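Local coordinates for protein immunoreactive 84kD antigen PG93 (Porphyromonas gingivalis, PDB 5M11) that serves as an essential bacterial surface component of the type-IX secretion system and binds calcium and zinc ions, at residues N14-I19 with D654-F659. Numbering follows the deposited sequence.
With CA (calcium ion), chain L.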
loop_
_atom_site.group_PDB
_atom_site.type_symbol
_atom_site.label_atom_id
_atom_site.label_comp_id
_atom_site.label_asym_id
_atom_site.label_seq_id
_atom_site.Cartn_x
_atom_site.Cartn_y
_atom_site.Cartn_z
ATOM N N ASN A 14 -5.685 7.072 8.682
ATOM C CA ASN A 14 -5.310 7.901 7.541
ATOM C C ASN A 14 -4.427 7.111 6.559
ATOM O O ASN A 14 -3.803 6.121 6.961
ATOM C CB ASN A 14 -4.635 9.195 7.990
ATOM C CG ASN A 14 -5.510 10.398 7.729
ATOM O OD1 ASN A 14 -6.094 10.977 8.654
ATOM N ND2 ASN A 14 -5.687 10.755 6.449
ATOM N N THR A 15 -4.409 7.524 5.265
ATOM C CA THR A 15 -3.590 6.865 4.243
ATOM C C THR A 15 -2.548 7.834 3.673
ATOM O O THR A 15 -2.853 9.002 3.373
ATOM C CB THR A 15 -4.435 6.259 3.127
ATOM O OG1 THR A 15 -5.197 7.288 2.527
ATOM C CG2 THR A 15 -5.370 5.174 3.615
ATOM N N LEU A 16 -1.315 7.321 3.509
ATOM C CA LEU A 16 -0.175 8.073 2.987
ATOM C C LEU A 16 0.257 7.443 1.628
ATOM O O LEU A 16 1.263 6.716 1.498
ATOM C CB LEU A 16 0.945 8.104 4.052
ATOM C CG LEU A 16 0.651 8.940 5.327
ATOM C CD1 LEU A 16 1.515 8.521 6.453
ATOM C CD2 LEU A 16 0.920 10.444 5.093
ATOM N N LEU A 17 -0.581 7.709 0.623
ATOM C CA LEU A 17 -0.482 7.145 -0.718
ATOM C C LEU A 17 0.311 8.031 -1.669
ATOM O O LEU A 17 0.384 9.246 -1.475
ATOM C CB LEU A 17 -1.895 6.843 -1.284
ATOM C CG LEU A 17 -2.656 5.703 -0.555
ATOM C CD1 LEU A 17 -4.019 5.477 -1.128
ATOM C CD2 LEU A 17 -1.876 4.381 -0.575
ATOM N N ALA A 18 0.922 7.387 -2.686
ATOM C CA ALA A 18 1.761 7.978 -3.717
ATOM C C ALA A 18 0.983 8.368 -5.016
ATOM O O ALA A 18 0.074 7.657 -5.464
ATOM C CB ALA A 18 2.877 7.007 -4.064
ATOM N N ILE A 19 1.393 9.491 -5.637
ATOM C CA ILE A 19 0.789 9.943 -6.886
ATOM C C ILE A 19 1.725 9.428 -8.010
ATOM O O ILE A 19 1.454 8.351 -8.554
ATOM C CB ILE A 19 0.492 11.471 -6.841
ATOM C CG1 ILE A 19 -0.841 11.716 -6.085
ATOM C CG2 ILE A 19 0.438 12.117 -8.218
ATOM C CD1 ILE A 19 -0.680 12.017 -4.588
ATOM N N ASP A 654 -0.700 -2.804 -0.145
ATOM C CA ASP A 654 -1.374 -1.786 -0.947
ATOM C C ASP A 654 -1.063 -0.345 -0.457
ATOM O O ASP A 654 -1.832 0.567 -0.731
ATOM C CB ASP A 654 -2.895 -2.044 -0.958
ATOM C CG ASP A 654 -3.303 -3.161 -1.899
ATOM O OD1 ASP A 654 -3.498 -2.880 -3.103
ATOM O OD2 ASP A 654 -3.404 -4.321 -1.437
ATOM N N GLY A 655 0.055 -0.146 0.241
ATOM C CA GLY A 655 0.455 1.185 0.690
ATOM C C GLY A 655 0.455 1.505 2.175
ATOM O O GLY A 655 0.026 0.706 3.007
ATOM N N LEU A 656 0.908 2.723 2.492
ATOM C CA LEU A 656 1.042 3.236 3.843
ATOM C C LEU A 656 -0.254 3.792 4.433
ATOM O O LEU A 656 -1.028 4.511 3.793
ATOM C CB LEU A 656 2.134 4.316 3.907
ATOM C CG LEU A 656 2.748 4.583 5.286
ATOM C CD1 LEU A 656 3.497 3.372 5.793
ATOM C CD2 LEU A 656 3.645 5.797 5.247
ATOM N N MET A 657 -0.418 3.487 5.720
ATOM C CA MET A 657 -1.526 3.862 6.590
ATOM C C MET A 657 -0.998 4.281 7.952
ATOM O O MET A 657 0.128 3.915 8.310
ATOM C CB MET A 657 -2.467 2.673 6.772
ATOM C CG MET A 657 -3.322 2.404 5.615
ATOM S SD MET A 657 -4.706 1.400 6.160
ATOM C CE MET A 657 -5.905 2.675 6.442
ATOM N N THR A 658 -1.819 5.035 8.716
ATOM C CA THR A 658 -1.505 5.453 10.087
ATOM C C THR A 658 -2.728 5.330 10.958
ATOM O O THR A 658 -3.799 5.827 10.595
ATOM C CB THR A 658 -0.930 6.879 10.208
ATOM O OG1 THR A 658 -1.909 7.850 9.834
ATOM C CG2 THR A 658 0.342 7.063 9.467
ATOM N N PHE A 659 -2.536 4.718 12.132
ATOM C CA PHE A 659 -3.561 4.524 13.143
ATOM C C PHE A 659 -3.126 5.224 14.427
ATOM O O PHE A 659 -1.987 5.039 14.873
ATOM C CB PHE A 659 -3.802 3.021 13.360
ATOM C CG PHE A 659 -4.710 2.683 14.510
ATOM C CD1 PHE A 659 -6.091 2.747 14.367
ATOM C CD2 PHE A 659 -4.188 2.305 15.740
ATOM C CE1 PHE A 659 -6.931 2.444 15.430
ATOM C CE2 PHE A 659 -5.030 2.017 16.810
ATOM C CZ PHE A 659 -6.398 2.095 16.646
HETATM CA CA CA L . -5.329 -5.394 -2.390
#
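In a propeller-like blade built from residues 636-660, strand 13-16 is the outermost strand, laid antiparallel on strand 655-660 through Asn14 and Leu16, consistent with the Velcro closure of a beta-propeller. Asn14 and Thr658 form a hydrogen-bonded pair: Asn14 N gives to Thr658 O at 3.0 Å, in the carbonyl plane, and Thr658 N returns to Asn14 O at 2.9 Å. Further along, Leu16 N reaches Leu656 O at 2.8 Å, nearly straight (166°) but well above the carbonyl plane.

On one face, Leu16 and Leu656 run side by side. Leu656, its CG swung anti to the backbone N (chi1 -158°), sets CD2 3.7 Å from Leu16 CD1. That same Leu16 CD1 meets Thr658 CG2 at 3.5 Å, the side chains crossing at about a right angle. On the other face, Thr15 CG2 packs 3.8 Å from Met657 CE, while Thr15 OG1 is hydrogen-bonded to Asp55 OD2. Where the strands diverge, Leu17 CD2 lies 3.8 Å from Asp654 O and beside Gly655, whose phi of 113° calls for glycine. Asp654 OD2 binds a calcium ion at 2.4 Å.

The paired Asn14-Thr658 bonds thus set the register, and apolar contacts flank a seam joining residues over 630 positions apart.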